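Local coordinates for protein CDA peptide synthetase I (Streptomyces coelicolor, PDB 5DU9) that forms a condensation domain of a nonribosomal peptide synthetase from Streptomyces coelicolor, at residues F221-E226 / P314-V319. The protein carries 1 engineered substitution. Sequence-based numbering, arbitrary orientation.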
ATOM      1  N   PHE A 221     -17.434  -1.588 -18.297  1.00 22.10           N
ATOM      2  CA  PHE A 221     -16.926  -0.260 -18.647  1.00 22.42           C
ATOM      3  C   PHE A 221     -16.987   0.032 -20.143  1.00 25.47           C
ATOM      4  O   PHE A 221     -16.108   0.702 -20.686  1.00 30.21           O
ATOM      5  CB  PHE A 221     -15.488  -0.117 -18.143  1.00 24.95           C
ATOM      6  CG  PHE A 221     -15.375  -0.141 -16.649  1.00 22.06           C
ATOM      7  CD1 PHE A 221     -15.492   1.025 -15.918  1.00 24.80           C
ATOM      8  CD2 PHE A 221     -15.162  -1.332 -15.970  1.00 19.83           C
ATOM      9  CE1 PHE A 221     -15.396   1.011 -14.539  1.00 22.97           C
ATOM     10  CE2 PHE A 221     -15.070  -1.354 -14.595  1.00 22.06           C
ATOM     11  CZ  PHE A 221     -15.185  -0.180 -13.877  1.00 23.22           C
ATOM     12  N   THR A 222     -18.031  -0.458 -20.805  1.00 27.81           N
ATOM     13  CA  THR A 222     -18.211  -0.203 -22.226  1.00 30.21           C
ATOM     14  C   THR A 222     -18.361   1.290 -22.505  1.00 30.66           C
ATOM     15  O   THR A 222     -18.005   1.758 -23.586  1.00 33.61           O
ATOM     16  CB  THR A 222     -19.442  -0.948 -22.788  1.00 28.04           C
ATOM     17  OG1 THR A 222     -20.587  -0.692 -21.963  1.00 27.65           O
ATOM     18  CG2 THR A 222     -19.184  -2.447 -22.838  1.00 34.18           C
ATOM     19  N   ASP A 223     -18.879   2.037 -21.532  1.00 29.00           N
ATOM     20  CA  ASP A 223     -19.050   3.480 -21.696  1.00 27.87           C
ATOM     21  C   ASP A 223     -17.752   4.236 -21.411  1.00 32.56           C
ATOM     22  O   ASP A 223     -17.660   5.438 -21.666  1.00 33.50           O
ATOM     23  CB  ASP A 223     -20.176   4.000 -20.797  1.00 30.34           C
ATOM     24  CG  ASP A 223     -19.962   3.667 -19.338  1.00 34.65           C
ATOM     25  OD1 ASP A 223     -19.378   2.605 -19.049  1.00 27.57           O
ATOM     26  OD2 ASP A 223     -20.386   4.468 -18.479  1.00 33.19           O
ATOM     27  N   ARG A 224     -16.756   3.524 -20.891  1.00 35.68           N
ATOM     28  CA  ARG A 224     -15.411   4.071 -20.712  1.00 29.73           C
ATOM     29  C   ARG A 224     -15.416   5.431 -20.009  1.00 33.46           C
ATOM     30  O   ARG A 224     -14.958   6.429 -20.565  1.00 34.99           O
ATOM     31  CB  ARG A 224     -14.714   4.179 -22.071  1.00 33.44           C
ATOM     32  CG  ARG A 224     -14.371   2.829 -22.676  1.00 33.22           C
ATOM     33  CD  ARG A 224     -13.881   2.941 -24.112  1.00 42.19           C
ATOM     34  NE  ARG A 224     -13.452   1.643 -24.627  1.00 49.88           N
ATOM     35  CZ  ARG A 224     -13.242   1.368 -25.911  1.00 59.75           C
ATOM     36  NH1 ARG A 224     -13.426   2.299 -26.840  1.00 47.10           N
ATOM     37  NH2 ARG A 224     -12.851   0.152 -26.269  1.00 64.32           N
ATOM     38  N   PRO A 225     -15.941   5.471 -18.777  1.00 29.71           N
ATOM     39  CA  PRO A 225     -15.985   6.728 -18.023  1.00 31.16           C
ATOM     40  C   PRO A 225     -14.592   7.291 -17.775  1.00 31.02           C
ATOM     41  O   PRO A 225     -13.689   6.555 -17.376  1.00 34.99           O
ATOM     42  CB  PRO A 225     -16.658   6.324 -16.710  1.00 26.89           C
ATOM     43  CG  PRO A 225     -16.369   4.862 -16.574  1.00 25.50           C
ATOM     44  CD  PRO A 225     -16.425   4.335 -17.976  1.00 29.84           C
ATOM     45  N   GLU A 226     -14.425   8.585 -18.016  1.00 29.78           N
ATOM     46  CA  GLU A 226     -13.135   9.233 -17.836  1.00 27.73           C
ATOM     47  C   GLU A 226     -12.862   9.409 -16.347  1.00 24.77           C
ATOM     48  O   GLU A 226     -13.759   9.793 -15.599  1.00 26.76           O
ATOM     49  CB  GLU A 226     -13.109  10.590 -18.550  1.00 35.04           C
ATOM     50  CG  GLU A 226     -11.753  11.283 -18.553  1.00 49.21           C
ATOM     51  CD  GLU A 226     -10.726  10.571 -19.417  1.00 63.59           C
ATOM     52  OE1 GLU A 226     -11.098   9.616 -20.131  1.00 69.62           O
ATOM     53  OE2 GLU A 226      -9.542  10.970 -19.383  1.00 51.12           O
ATOM     54  N   PRO A 314     -11.104  -1.258 -10.511  1.00 13.30           N
ATOM     55  CA  PRO A 314     -12.101  -0.193 -10.396  1.00 13.42           C
ATOM     56  C   PRO A 314     -13.410  -0.690  -9.809  1.00 18.04           C
ATOM     57  O   PRO A 314     -13.959  -1.690 -10.271  1.00 19.29           O
ATOM     58  CB  PRO A 314     -12.290   0.251 -11.841  1.00 15.09           C
ATOM     59  CG  PRO A 314     -12.104  -1.006 -12.619  1.00 16.50           C
ATOM     60  CD  PRO A 314     -11.045  -1.793 -11.885  1.00 14.01           C
ATOM     61  N   LEU A 315     -13.892   0.012  -8.793  1.00 15.37           N
ATOM     62  CA  LEU A 315     -15.163  -0.292  -8.164  1.00 13.74           C
ATOM     63  C   LEU A 315     -16.170   0.761  -8.590  1.00 14.40           C
ATOM     64  O   LEU A 315     -16.068   1.929  -8.208  1.00 15.85           O
ATOM     65  CB  LEU A 315     -15.009  -0.326  -6.643  1.00 15.30           C
ATOM     66  CG  LEU A 315     -16.157  -0.935  -5.840  1.00 15.83           C
ATOM     67  CD1 LEU A 315     -16.213  -2.440  -6.037  1.00 14.14           C
ATOM     68  CD2 LEU A 315     -15.994  -0.592  -4.375  1.00 15.50           C
ATOM     69  N   ARG A 316     -17.131   0.351  -9.409  1.00 15.45           N
ATOM     70  CA  ARG A 316     -18.123   1.268  -9.928  1.00 17.24           C
ATOM     71  C   ARG A 316     -19.397   1.173  -9.113  1.00 18.41           C
ATOM     72  O   ARG A 316     -19.933   0.081  -8.902  1.00 18.49           O
ATOM     73  CB  ARG A 316     -18.402   0.973 -11.390  1.00 19.34           C
ATOM     74  CG  ARG A 316     -19.147   2.074 -12.064  1.00 21.68           C
ATOM     75  CD  ARG A 316     -19.151   1.864 -13.552  1.00 22.85           C
ATOM     76  NE  ARG A 316     -19.475   3.092 -14.251  1.00 31.13           N
ATOM     77  CZ  ARG A 316     -19.434   3.224 -15.567  1.00 23.30           C
ATOM     78  NH1 ARG A 316     -19.081   2.193 -16.329  1.00 24.86           N
ATOM     79  NH2 ARG A 316     -19.744   4.387 -16.117  1.00 32.07           N
ATOM     80  N   LEU A 317     -19.869   2.329  -8.662  1.00 15.95           N
ATOM     81  CA  LEU A 317     -20.963   2.419  -7.703  1.00 17.14           C
ATOM     82  C   LEU A 317     -21.970   3.459  -8.163  1.00 18.20           C
ATOM     83  O   LEU A 317     -21.597   4.592  -8.460  1.00 22.28           O
ATOM     84  CB  LEU A 317     -20.429   2.793  -6.316  1.00 18.18           C
ATOM     85  CG  LEU A 317     -19.243   1.967  -5.820  1.00 18.36           C
ATOM     86  CD1 LEU A 317     -18.499   2.671  -4.700  1.00 22.15           C
ATOM     87  CD2 LEU A 317     -19.723   0.602  -5.367  1.00 16.37           C
ATOM     88  N   ALA A 318     -23.240   3.073  -8.227  1.00 16.99           N
ATOM     89  CA  ALA A 318     -24.306   4.020  -8.502  1.00 18.13           C
ATOM     90  C   ALA A 318     -24.928   4.460  -7.186  1.00 18.55           C
ATOM     91  O   ALA A 318     -25.327   3.625  -6.379  1.00 18.51           O
ATOM     92  CB  ALA A 318     -25.356   3.406  -9.416  1.00 26.37           C
ATOM     93  N   VAL A 319     -24.974   5.770  -6.964  1.00 18.29           N
ATOM     94  CA  VAL A 319     -25.621   6.334  -5.787  1.00 18.28           C
ATOM     95  C   VAL A 319     -26.833   7.122  -6.261  1.00 19.75           C
ATOM     96  O   VAL A 319     -26.713   8.229  -6.790  1.00 21.81           O
ATOM     97  CB  VAL A 319     -24.666   7.233  -4.970  1.00 17.69           C
ATOM     98  CG1 VAL A 319     -25.353   7.735  -3.714  1.00 19.93           C
ATOM     99  CG2 VAL A 319     -23.400   6.472  -4.607  1.00 21.48           C
TER
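D223 and R316 form a bidentate salt bridge, with carboxylate and guanidinium meeting edge to edge. R316 NH1 donates to D223 OD1 at 2.8 Å through a nearly straight bond of 167°. OD1 accepts on its syn lone pair and lies close to the guanidinium plane. The second arm, R316 NH2 to D223 OD2, is modelled as very short, so its exact length is doubtful. The two flat groups are nearly coplanar, 13° apart. R316 gets there on a chain extended from CG to NE, with CG anti to the backbone N (chi1 -166°). NH1 also makes a weak hydrogen bond to L220 O, at the end of helix 208-220. NH1 thus has one firm partner in the turn, D223, and one weak partner at the helix end, L220.

That turn is a type I beta turn from F221 to R224, closed by R224 N to F221 O at 2.9 Å. It starts the loop after helix 208-220. R316 and P314 lie on strand 311-318, which pairs antiparallel with strand 287-294. The contact therefore joins a loop to a two-stranded sheet within the condensation domain. The side chain of P314 is about 12 Å from the bound (2S)-2-amino-N-butyl-propanamide.

P225 and F221 also pack against R316. P225 CG sits over one guanidinium face, 3.4 Å from R316 NH2 and offset toward the rim. The F221 ring extends beside the R316 chain, its CE1 4.0 Å from R316 CD. At the ring's far end, F221 CZ meets P314 CG at 3.4 Å. V359 touches F221, P225 and P314.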